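Local atomic coordinates of transcriptional regulator (Streptococcus dysgalactiae, PDB entry 4YV9), a protein that probably regulates transcription by binding DNA through a helix-turn-helix domain and sensing SHP peptide pheromones through a C-terminal repeat domain, in streptococcal quorum sensing. Residues H231-L236 and K267-K272; Q249-F254 and A261-Y266; R11-K16 and R35-E40. All coordinates share one frame; numbering follows the deposited sequence.

Contact 1 (H231-L236 and K267-K272); sequences HGYYKL and KEHYRK
Tyr233 and His269 carry this contact, as a T-shaped (edge-to-face) aromatic pair. The imidazole turns its edge to the phenol face, with CE1 of His269 3.8 Å above the plane of the Tyr233 ring and over its centre. The nearest atoms are CE1 of Tyr233 and CE1 of His269, 3.9 Å apart. NE2 of His269 also looks onto the phenol, at 4.1 Å from CE2 of Tyr233. The ring centroids are 4.9 Å apart and the planes meet at 86°. Both side chains leave their helices with CG opposite the backbone N (chi1 175° for Tyr233, -174° for His269). Each ring is thus carried into the gap between two helices whose backbones stay well apart. Even the closest CA atoms, those of Tyr233 and Tyr270, are 8.9 Å apart. The helices are 221-236 and 260-273 of the C-terminal domain, which belongs to the TPR clan of helical repeats. Helix 242-256 lies between them in the chain, and its Met247 touches both Tyr233 and Tyr270. The phenol of Tyr233 is tethered at its far end, where OH hydrogen-bonds to OD1 of Asp197. The Tyr233 side chain also packs on Ile196 of helix 179-197. On the other helix, His269 meets a second ring edge-to-face, that of Tyr229. On helix 260-273, NH1 of Arg271 makes a salt bridge to OE1 of Glu268 at 3.2 Å, arriving from above the carboxylate plane.

Contact 2 (Q249-F254 and A261-Y266); sequences QALQIF and ALYYSY
Phe254 meets Leu262 and Tyr266 through its ring. The first of these is a CH-pi contact: CB of Leu262 lies 3.9 Å from the centroid of the Phe254 ring, over one face. CD1 of Leu262 reaches CE1 of Phe254, also at 3.9 Å. The aromatic pair is oblique. The Phe254 and Tyr266 planes are 34° apart, and CE2 of Phe254 comes to 3.5 Å from CD1 of Tyr266. With chi1 at -68°, CG of Phe254 is opposite its own carbonyl carbon, which swings the ring toward helix 260-273, where Leu262 and Tyr266 meet it from the same side. Aliphatic packing continues the interface. CD2 of Leu251 touches CB of Tyr266 at 3.6 Å, and CB of Phe254 sits 3.9 Å from CB of Tyr263. CG of Tyr263 is instead anti to its backbone N, and its ring runs beside helix 249-254. There CD1 of Tyr263 comes within 3.3 Å of the backbone O of Leu251, and its CE1 packs on CB of Leu251. The two segments form an antiparallel helical hairpin in the C-terminal repeat domain. Their axes approach to 8.7 Å, with N-to-C directions 154° apart. Leu262 and Ser265 also pack on modified side chains of the bound peptide. Phe221 of the second subunit packs on Phe254 and Leu262, while helix 221-236 of the same chain adds Thr225 against Phe254 and Val226 and Tyr229 against Tyr266.

Contact 3 (R11-K16 and R35-E40); sequences RLRQGK and RFERGE. With SO4 (sulfate ion), chain M.
Arg13 and Glu37 form a two-pronged salt bridge inside the N-terminal helix-turn-helix domain, joining helix 6-15 to helix 30-37. The grip is side-on. NE of Arg13 bonds to OE2 of Glu37 at 2.8 Å, and NH2 of Arg13 to OE1 of Glu37 at 3.0 Å. Both oxygens use their syn lone pairs, and the two flat groups are only 18° from coplanar. The NE bond is nearly straight, at 164°, and lies in the guanidinium plane; the NH2 bond is tilted from it. The Arg13 chain bends at chi3 (62°), which turns NE and NH2 toward the extended side chain of Glu37. The two terminal nitrogens of the Arg13 guanidinium hold a sulfate, probably from the crystallisation liquor. NH2 of Arg13 reaches O1 of the sulfate at 2.7 Å, and NH1 of Arg13 reaches O3 at 3.0 Å. Gln14 NE2 adds a bond to the same O1, also 2.7 Å long. NH1 of Arg13 is held as well by the backbone O of Val18. With bonds on all three nitrogens, the group has little freedom to rotate. The paired charges of Arg13 and Glu37 are buried, and each probably stabilises the ionised form of the other. Ile20 packs on both side chains; Leu23 covers Arg13, and Leu9 and Arg10 lie against Glu37. The helix carrying Glu37 is closed by a Schellman motif: Gly39 has a positive phi, its N bonds to O of Phe36, and N of Glu40 bonds to O of Arg35 at 2.9 Å.

How the contacts relate
Contacts 1 and 2 are neighbours in the C-terminal repeat domain, with centres 11 Å apart. Both use helix 260-273, and contact 2 is nested within the chain loop that contact 1 closes. They meet at Leu251, whose CD2 is 3.5 Å from N of Lys267 and whose CD1 also packs on CB of Tyr270. Contact 3 lies across the chain's centre in the helix-turn-helix domain, about 50 Å from contact 2 and about 57 Å from contact 1, centre to centre. Contacts 2 and 3 both reach the second subunit, so the dimer involves both domains. The bound peptide touches contact 2, whereas the sulfate sits at contact 3.

Contact 1 (H231-L236 and K267-K272)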
loop_
_atom_site.group_PDB
_atom_site.type_symbol
_atom_site.label_atom_id
_atom_site.label_comp_id
_atom_site.label_asym_id
_atom_site.label_seq_id
_atom_site.Cartn_x
_atom_site.Cartn_y
_atom_site.Cartn_z
ATOM N N HIS B 231 12.693 18.336 8.477
ATOM C CA HIS B 231 13.120 19.425 7.616
ATOM C C HIS B 231 13.179 20.734 8.412
ATOM O O HIS B 231 14.094 21.536 8.238
ATOM C CB HIS B 231 12.172 19.545 6.418
ATOM C CG HIS B 231 12.637 20.506 5.372
ATOM N ND1 HIS B 231 11.780 21.084 4.460
ATOM C CD2 HIS B 231 13.869 20.991 5.088
ATOM C CE1 HIS B 231 12.463 21.890 3.665
ATOM N NE2 HIS B 231 13.733 21.848 4.023
ATOM N N GLY B 232 12.209 20.938 9.301
ATOM C CA GLY B 232 12.228 22.098 10.177
ATOM C C GLY B 232 13.486 22.072 11.020
ATOM O O GLY B 232 14.122 23.105 11.255
ATOM N N TYR B 233 13.852 20.870 11.457
ATOM C CA TYR B 233 15.058 20.654 12.255
ATOM C C TYR B 233 16.307 21.008 11.447
ATOM O O TYR B 233 17.237 21.646 11.955
ATOM C CB TYR B 233 15.094 19.202 12.741
ATOM C CG TYR B 233 16.337 18.769 13.491
ATOM C CD1 TYR B 233 16.878 19.546 14.509
ATOM C CD2 TYR B 233 16.948 17.552 13.197
ATOM C CE1 TYR B 233 18.008 19.131 15.201
ATOM C CE2 TYR B 233 18.069 17.129 13.883
ATOM C CZ TYR B 233 18.598 17.921 14.877
ATOM O OH TYR B 233 19.718 17.493 15.546
ATOM N N TYR B 234 16.313 20.609 10.180
ATOM C CA TYR B 234 17.369 20.998 9.252
ATOM C C TYR B 234 17.422 22.512 9.083
ATOM O O TYR B 234 18.499 23.099 9.063
ATOM C CB TYR B 234 17.155 20.320 7.898
ATOM C CG TYR B 234 17.933 20.919 6.750
ATOM C CD1 TYR B 234 19.255 20.569 6.528
ATOM C CD2 TYR B 234 17.335 21.817 5.877
ATOM C CE1 TYR B 234 19.960 21.093 5.479
ATOM C CE2 TYR B 234 18.035 22.352 4.814
ATOM C CZ TYR B 234 19.349 21.986 4.620
ATOM O OH TYR B 234 20.062 22.512 3.569
ATOM N N LYS B 235 16.251 23.134 8.962
ATOM C CA LYS B 235 16.156 24.584 8.810
ATOM C C LYS B 235 16.703 25.293 10.042
ATOM O O LYS B 235 17.431 26.288 9.930
ATOM C CB LYS B 235 14.708 25.018 8.570
ATOM C CG LYS B 235 14.129 24.606 7.232
ATOM C CD LYS B 235 12.723 25.159 7.073
ATOM C CE LYS B 235 11.956 24.421 5.993
ATOM N NZ LYS B 235 10.581 24.967 5.829
ATOM N N LEU B 236 16.340 24.777 11.213
ATOM C CA LEU B 236 16.811 25.341 12.469
ATOM C C LEU B 236 18.331 25.304 12.543
ATOM O O LEU B 236 18.964 26.314 12.838
ATOM C CB LEU B 236 16.211 24.593 13.662
ATOM C CG LEU B 236 16.736 25.053 15.025
ATOM C CD1 LEU B 236 16.583 26.559 15.176
ATOM C CD2 LEU B 236 16.017 24.332 16.151
ATOM N N LYS B 267 8.248 15.562 21.022
ATOM C CA LYS B 267 8.275 16.712 21.919
ATOM C C LYS B 267 9.511 16.635 22.812
ATOM O O LYS B 267 10.076 17.657 23.213
ATOM C CB LYS B 267 6.992 16.763 22.748
ATOM C CG LYS B 267 6.874 17.930 23.723
ATOM C CD LYS B 267 5.667 17.689 24.620
ATOM C CE LYS B 267 5.374 18.846 25.553
ATOM N NZ LYS B 267 4.456 18.413 26.660
ATOM N N GLU B 268 9.941 15.412 23.102
ATOM C CA GLU B 268 11.178 15.177 23.843
ATOM C C GLU B 268 12.397 15.642 23.037
ATOM O O GLU B 268 13.305 16.274 23.579
ATOM C CB GLU B 268 11.302 13.693 24.194
ATOM C CG GLU B 268 12.422 13.347 25.152
ATOM C CD GLU B 268 12.072 13.670 26.587
ATOM O OE1 GLU B 268 10.870 13.842 26.877
ATOM O OE2 GLU B 268 12.996 13.752 27.426
ATOM N N HIS B 269 12.405 15.321 21.744
ATOM C CA HIS B 269 13.459 15.766 20.827
ATOM C C HIS B 269 13.491 17.287 20.766
ATOM O O HIS B 269 14.557 17.900 20.858
ATOM C CB HIS B 269 13.241 15.184 19.424
ATOM C CG HIS B 269 14.348 15.485 18.458
ATOM N ND1 HIS B 269 14.616 16.755 17.994
ATOM C CD2 HIS B 269 15.252 14.671 17.859
ATOM C CE1 HIS B 269 15.638 16.712 17.159
ATOM N NE2 HIS B 269 16.042 15.459 17.058
ATOM N N TYR B 270 12.314 17.888 20.622
ATOM C CA TYR B 270 12.179 19.340 20.601
ATOM C C TYR B 270 12.752 20.011 21.869
ATOM O O TYR B 270 13.624 20.871 21.768
ATOM C CB TYR B 270 10.708 19.734 20.417
ATOM C CG TYR B 270 10.517 21.208 20.140
ATOM C CD1 TYR B 270 10.500 21.694 18.835
ATOM C CD2 TYR B 270 10.376 22.121 21.184
ATOM C CE1 TYR B 270 10.341 23.051 18.579
ATOM C CE2 TYR B 270 10.215 23.473 20.936
ATOM C CZ TYR B 270 10.194 23.930 19.633
ATOM O OH TYR B 270 10.034 25.271 19.388
ATOM N N ARG B 271 12.267 19.628 23.049
ATOM C CA ARG B 271 12.741 20.232 24.296
ATOM C C ARG B 271 14.248 20.071 24.503
ATOM O O ARG B 271 14.888 20.920 25.131
ATOM C CB ARG B 271 11.993 19.643 25.495
ATOM C CG ARG B 271 10.629 20.269 25.741
ATOM C CD ARG B 271 9.964 19.679 26.976
ATOM N NE ARG B 271 9.854 18.225 26.874
ATOM C CZ ARG B 271 8.791 17.521 27.250
ATOM N NH1 ARG B 271 8.792 16.202 27.108
ATOM N NH2 ARG B 271 7.729 18.130 27.762
ATOM N N LYS B 272 14.811 18.990 23.970
ATOM C CA LYS B 272 16.247 18.739 24.092
ATOM C C LYS B 272 17.065 19.561 23.094
ATOM O O LYS B 272 17.961 20.309 23.483
ATOM C CB LYS B 272 16.548 17.248 23.904
ATOM C CG LYS B 272 17.964 16.947 23.418
ATOM C CD LYS B 272 18.804 16.252 24.478
ATOM C CE LYS B 272 19.953 15.472 23.845
ATOM N NZ LYS B 272 21.164 15.449 24.713
#

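Contact 2 (Q249-F254 and A261-Y266)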
loop_
_atom_site.group_PDB
_atom_site.type_symbol
_atom_site.label_atom_id
_atom_site.label_comp_id
_atom_site.label_asym_id
_atom_site.label_seq_id
_atom_site.Cartn_x
_atom_site.Cartn_y
_atom_site.Cartn_z
ATOM N N GLN B 249 4.357 22.749 14.530
ATOM C CA GLN B 249 3.196 22.322 13.741
ATOM C C GLN B 249 3.100 20.796 13.657
ATOM O O GLN B 249 2.018 20.217 13.809
ATOM C CB GLN B 249 3.255 22.927 12.332
ATOM C CG GLN B 249 3.026 24.443 12.317
ATOM C CD GLN B 249 3.286 25.045 10.955
ATOM O OE1 GLN B 249 3.584 24.330 10.011
ATOM N NE2 GLN B 249 3.169 26.361 10.847
ATOM N N ALA B 250 4.235 20.144 13.432
ATOM C CA ALA B 250 4.258 18.683 13.385
ATOM C C ALA B 250 3.806 18.103 14.714
ATOM O O ALA B 250 3.052 17.135 14.733
ATOM C CB ALA B 250 5.644 18.169 13.024
ATOM N N LEU B 251 4.248 18.702 15.822
ATOM C CA LEU B 251 3.848 18.227 17.145
ATOM C C LEU B 251 2.334 18.304 17.292
ATOM O O LEU B 251 1.701 17.364 17.784
ATOM C CB LEU B 251 4.522 19.042 18.268
ATOM C CG LEU B 251 6.030 18.878 18.470
ATOM C CD1 LEU B 251 6.569 19.773 19.607
ATOM C CD2 LEU B 251 6.380 17.422 18.712
ATOM N N GLN B 252 1.769 19.439 16.886
ATOM C CA GLN B 252 0.322 19.654 16.929
ATOM C C GLN B 252 -0.431 18.577 16.144
ATOM O O GLN B 252 -1.487 18.102 16.580
ATOM C CB GLN B 252 -0.045 21.031 16.364
ATOM C CG GLN B 252 0.390 22.226 17.203
ATOM C CD GLN B 252 -0.008 23.556 16.564
ATOM O OE1 GLN B 252 -1.190 23.819 16.328
ATOM N NE2 GLN B 252 0.983 24.396 16.276
ATOM N N ILE B 253 0.107 18.198 14.988
ATOM C CA ILE B 253 -0.522 17.153 14.168
ATOM C C ILE B 253 -0.609 15.830 14.956
ATOM O O ILE B 253 -1.689 15.257 15.094
ATOM C CB ILE B 253 0.247 16.948 12.837
ATOM C CG1 ILE B 253 0.116 18.204 11.975
ATOM C CG2 ILE B 253 -0.295 15.744 12.074
ATOM C CD1 ILE B 253 0.900 18.175 10.689
ATOM N N PHE B 254 0.518 15.355 15.483
ATOM C CA PHE B 254 0.525 14.157 16.335
ATOM C C PHE B 254 -0.512 14.283 17.456
ATOM O O PHE B 254 -1.270 13.351 17.731
ATOM C CB PHE B 254 1.906 13.925 16.963
ATOM C CG PHE B 254 2.983 13.544 15.987
ATOM C CD1 PHE B 254 2.740 12.631 14.967
ATOM C CD2 PHE B 254 4.253 14.088 16.103
ATOM C CE1 PHE B 254 3.750 12.274 14.078
ATOM C CE2 PHE B 254 5.259 13.745 15.214
ATOM C CZ PHE B 254 5.011 12.834 14.201
ATOM N N ALA B 261 2.144 8.629 21.684
ATOM C CA ALA B 261 3.522 8.150 21.773
ATOM C C ALA B 261 4.435 8.955 20.854
ATOM O O ALA B 261 5.543 9.340 21.234
ATOM C CB ALA B 261 3.597 6.659 21.435
ATOM N N LEU B 262 3.962 9.210 19.642
ATOM C CA LEU B 262 4.710 10.028 18.700
ATOM C C LEU B 262 4.827 11.453 19.212
ATOM O O LEU B 262 5.896 12.057 19.141
ATOM C CB LEU B 262 4.039 10.007 17.318
ATOM C CG LEU B 262 4.364 8.746 16.517
ATOM C CD1 LEU B 262 3.443 8.575 15.305
ATOM C CD2 LEU B 262 5.817 8.809 16.073
ATOM N N TYR B 263 3.723 11.983 19.733
ATOM C CA TYR B 263 3.724 13.328 20.302
ATOM C C TYR B 263 4.776 13.437 21.385
ATOM O O TYR B 263 5.603 14.347 21.355
ATOM C CB TYR B 263 2.343 13.693 20.858
ATOM C CG TYR B 263 2.277 15.084 21.462
ATOM C CD1 TYR B 263 2.606 16.199 20.712
ATOM C CD2 TYR B 263 1.864 15.275 22.776
ATOM C CE1 TYR B 263 2.548 17.471 21.253
ATOM C CE2 TYR B 263 1.805 16.551 23.336
ATOM C CZ TYR B 263 2.146 17.646 22.562
ATOM O OH TYR B 263 2.092 18.920 23.086
ATOM N N TYR B 264 4.755 12.492 22.327
ATOM C CA TYR B 264 5.702 12.495 23.436
ATOM C C TYR B 264 7.137 12.407 22.940
ATOM O O TYR B 264 8.027 13.105 23.433
ATOM C CB TYR B 264 5.434 11.331 24.406
ATOM C CG TYR B 264 6.598 11.106 25.353
ATOM C CD1 TYR B 264 6.722 11.847 26.519
ATOM C CD2 TYR B 264 7.585 10.167 25.066
ATOM C CE1 TYR B 264 7.795 11.655 27.378
ATOM C CE2 TYR B 264 8.647 9.974 25.895
ATOM C CZ TYR B 264 8.755 10.721 27.051
ATOM O OH TYR B 264 9.817 10.518 27.882
ATOM N N SER B 265 7.355 11.527 21.972
ATOM C CA SER B 265 8.698 11.221 21.518
ATOM C C SER B 265 9.311 12.401 20.757
ATOM O O SER B 265 10.474 12.749 20.973
ATOM C CB SER B 265 8.679 9.962 20.652
ATOM O OG SER B 265 9.993 9.513 20.387
ATOM N N TYR B 266 8.534 13.032 19.880
ATOM C CA TYR B 266 9.054 14.191 19.160
ATOM C C TYR B 266 9.145 15.439 20.047
ATOM O O TYR B 266 10.039 16.268 19.869
ATOM C CB TYR B 266 8.210 14.460 17.912
ATOM C CG TYR B 266 8.630 13.569 16.770
ATOM C CD1 TYR B 266 8.104 12.296 16.630
ATOM C CD2 TYR B 266 9.598 13.985 15.864
ATOM C CE1 TYR B 266 8.505 11.469 15.607
ATOM C CE2 TYR B 266 10.005 13.169 14.843
ATOM C CZ TYR B 266 9.456 11.911 14.716
ATOM O OH TYR B 266 9.869 11.094 13.691
#

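Contact 3 (R11-K16 and R35-E40)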
loop_
_atom_site.group_PDB
_atom_site.type_symbol
_atom_site.label_atom_id
_atom_site.label_comp_id
_atom_site.label_asym_id
_atom_site.label_seq_id
_atom_site.Cartn_x
_atom_site.Cartn_y
_atom_site.Cartn_z
ATOM N N ARG B 11 -14.335 -20.660 -5.903
ATOM C CA ARG B 11 -15.019 -19.796 -4.953
ATOM C C ARG B 11 -15.096 -18.361 -5.461
ATOM O O ARG B 11 -16.136 -17.716 -5.388
ATOM C CB ARG B 11 -14.309 -19.825 -3.600
ATOM C CG ARG B 11 -14.954 -18.944 -2.539
ATOM C CD ARG B 11 -14.315 -19.147 -1.170
ATOM N NE ARG B 11 -12.907 -18.759 -1.148
ATOM C CZ ARG B 11 -12.475 -17.522 -0.920
ATOM N NH1 ARG B 11 -13.343 -16.541 -0.696
ATOM N NH2 ARG B 11 -11.173 -17.266 -0.919
ATOM N N LEU B 12 -13.987 -17.852 -5.963
ATOM C CA LEU B 12 -13.970 -16.468 -6.425
ATOM C C LEU B 12 -14.852 -16.289 -7.668
ATOM O O LEU B 12 -15.603 -15.321 -7.781
ATOM C CB LEU B 12 -12.535 -16.030 -6.696
ATOM C CG LEU B 12 -11.674 -15.905 -5.439
ATOM C CD1 LEU B 12 -10.212 -15.798 -5.807
ATOM C CD2 LEU B 12 -12.093 -14.697 -4.628
ATOM N N ARG B 13 -14.778 -17.248 -8.582
ATOM C CA ARG B 13 -15.581 -17.217 -9.803
ATOM C C ARG B 13 -17.086 -17.311 -9.545
ATOM O O ARG B 13 -17.857 -16.502 -10.055
ATOM C CB ARG B 13 -15.171 -18.351 -10.745
ATOM C CG ARG B 13 -16.116 -18.498 -11.923
ATOM C CD ARG B 13 -15.892 -19.786 -12.741
ATOM N NE ARG B 13 -16.101 -21.020 -11.982
ATOM C CZ ARG B 13 -17.287 -21.579 -11.747
ATOM N NH1 ARG B 13 -18.399 -21.011 -12.203
ATOM N NH2 ARG B 13 -17.361 -22.711 -11.050
ATOM N N GLN B 14 -17.503 -18.313 -8.774
ATOM C CA GLN B 14 -18.898 -18.404 -8.355
ATOM C C GLN B 14 -19.307 -17.168 -7.564
ATOM O O GLN B 14 -20.435 -16.688 -7.681
ATOM C CB GLN B 14 -19.133 -19.669 -7.528
ATOM C CG GLN B 14 -18.929 -20.956 -8.337
ATOM C CD GLN B 14 -19.103 -22.208 -7.499
ATOM O OE1 GLN B 14 -18.834 -22.208 -6.305
ATOM N NE2 GLN B 14 -19.561 -23.283 -8.126
ATOM N N GLY B 15 -18.381 -16.648 -6.770
ATOM C CA GLY B 15 -18.641 -15.466 -5.972
ATOM C C GLY B 15 -18.957 -14.237 -6.814
ATOM O O GLY B 15 -19.618 -13.306 -6.341
ATOM N N LYS B 16 -18.489 -14.236 -8.060
ATOM C CA LYS B 16 -18.785 -13.158 -9.002
ATOM C C LYS B 16 -19.910 -13.515 -9.966
ATOM O O LYS B 16 -20.187 -12.769 -10.906
ATOM C CB LYS B 16 -17.530 -12.783 -9.788
ATOM C CG LYS B 16 -16.500 -12.066 -8.932
ATOM C CD LYS B 16 -15.326 -11.587 -9.754
ATOM C CE LYS B 16 -14.346 -10.865 -8.874
ATOM N NZ LYS B 16 -13.812 -9.594 -9.435
ATOM N N ARG B 35 -11.794 -29.337 -14.284
ATOM C CA ARG B 35 -10.889 -30.324 -13.710
ATOM C C ARG B 35 -9.898 -29.615 -12.780
ATOM O O ARG B 35 -9.551 -30.143 -11.730
ATOM C CB ARG B 35 -10.175 -31.132 -14.795
ATOM C CG ARG B 35 -11.095 -32.201 -15.410
ATOM C CD ARG B 35 -10.388 -33.184 -16.348
ATOM N NE ARG B 35 -9.305 -33.926 -15.702
ATOM C CZ ARG B 35 -9.387 -35.180 -15.248
ATOM N NH1 ARG B 35 -10.513 -35.880 -15.354
ATOM N NH2 ARG B 35 -8.327 -35.741 -14.688
ATOM N N PHE B 36 -9.491 -28.405 -13.147
ATOM C CA PHE B 36 -8.640 -27.607 -12.264
ATOM C C PHE B 36 -9.342 -27.213 -10.961
ATOM O O PHE B 36 -8.765 -27.337 -9.876
ATOM C CB PHE B 36 -8.145 -26.341 -12.968
ATOM C CG PHE B 36 -7.420 -25.401 -12.052
ATOM C CD1 PHE B 36 -6.333 -25.847 -11.306
ATOM C CD2 PHE B 36 -7.831 -24.089 -11.915
ATOM C CE1 PHE B 36 -5.666 -24.984 -10.438
ATOM C CE2 PHE B 36 -7.169 -23.218 -11.056
ATOM C CZ PHE B 36 -6.088 -23.663 -10.320
ATOM N N GLU B 37 -10.573 -26.720 -11.053
ATOM C CA GLU B 37 -11.290 -26.309 -9.846
ATOM C C GLU B 37 -11.497 -27.478 -8.897
ATOM O O GLU B 37 -11.490 -27.308 -7.680
ATOM C CB GLU B 37 -12.631 -25.686 -10.194
ATOM C CG GLU B 37 -12.492 -24.359 -10.891
ATOM C CD GLU B 37 -13.819 -23.660 -11.081
ATOM O OE1 GLU B 37 -14.866 -24.322 -10.931
ATOM O OE2 GLU B 37 -13.808 -22.452 -11.406
ATOM N N ARG B 38 -11.676 -28.665 -9.468
ATOM C CA ARG B 38 -11.891 -29.867 -8.669
ATOM C C ARG B 38 -10.587 -30.510 -8.177
ATOM O O ARG B 38 -10.614 -31.449 -7.382
ATOM C CB ARG B 38 -12.708 -30.884 -9.470
ATOM C CG ARG B 38 -14.149 -30.456 -9.710
ATOM C CD ARG B 38 -15.024 -31.644 -10.063
ATOM N NE ARG B 38 -14.667 -32.201 -11.360
ATOM C CZ ARG B 38 -15.080 -31.691 -12.514
ATOM N NH1 ARG B 38 -15.864 -30.620 -12.514
ATOM N NH2 ARG B 38 -14.719 -32.249 -13.665
ATOM N N GLY B 39 -9.450 -30.009 -8.650
ATOM C CA GLY B 39 -8.160 -30.537 -8.238
ATOM C C GLY B 39 -7.759 -31.835 -8.920
ATOM O O GLY B 39 -6.833 -32.516 -8.473
ATOM N N GLU B 40 -8.456 -32.193 -9.996
ATOM C CA GLU B 40 -8.119 -33.413 -10.741
ATOM C C GLU B 40 -6.946 -33.151 -11.674
ATOM O O GLU B 40 -6.157 -34.040 -11.964
ATOM C CB GLU B 40 -9.309 -33.913 -11.562
ATOM C CG GLU B 40 -10.548 -34.272 -10.773
ATOM C CD GLU B 40 -11.761 -34.417 -11.672
ATOM O OE1 GLU B 40 -11.794 -33.754 -12.728
ATOM O OE2 GLU B 40 -12.674 -35.201 -11.339
HETATM S S SO4 M . -21.205 -23.031 -11.225
HETATM O O1 SO4 M . -19.888 -23.502 -10.807
HETATM O O2 SO4 M . -21.807 -22.203 -10.180
HETATM O O3 SO4 M . -21.083 -22.228 -12.443
HETATM O O4 SO4 M . -22.061 -24.184 -11.483
#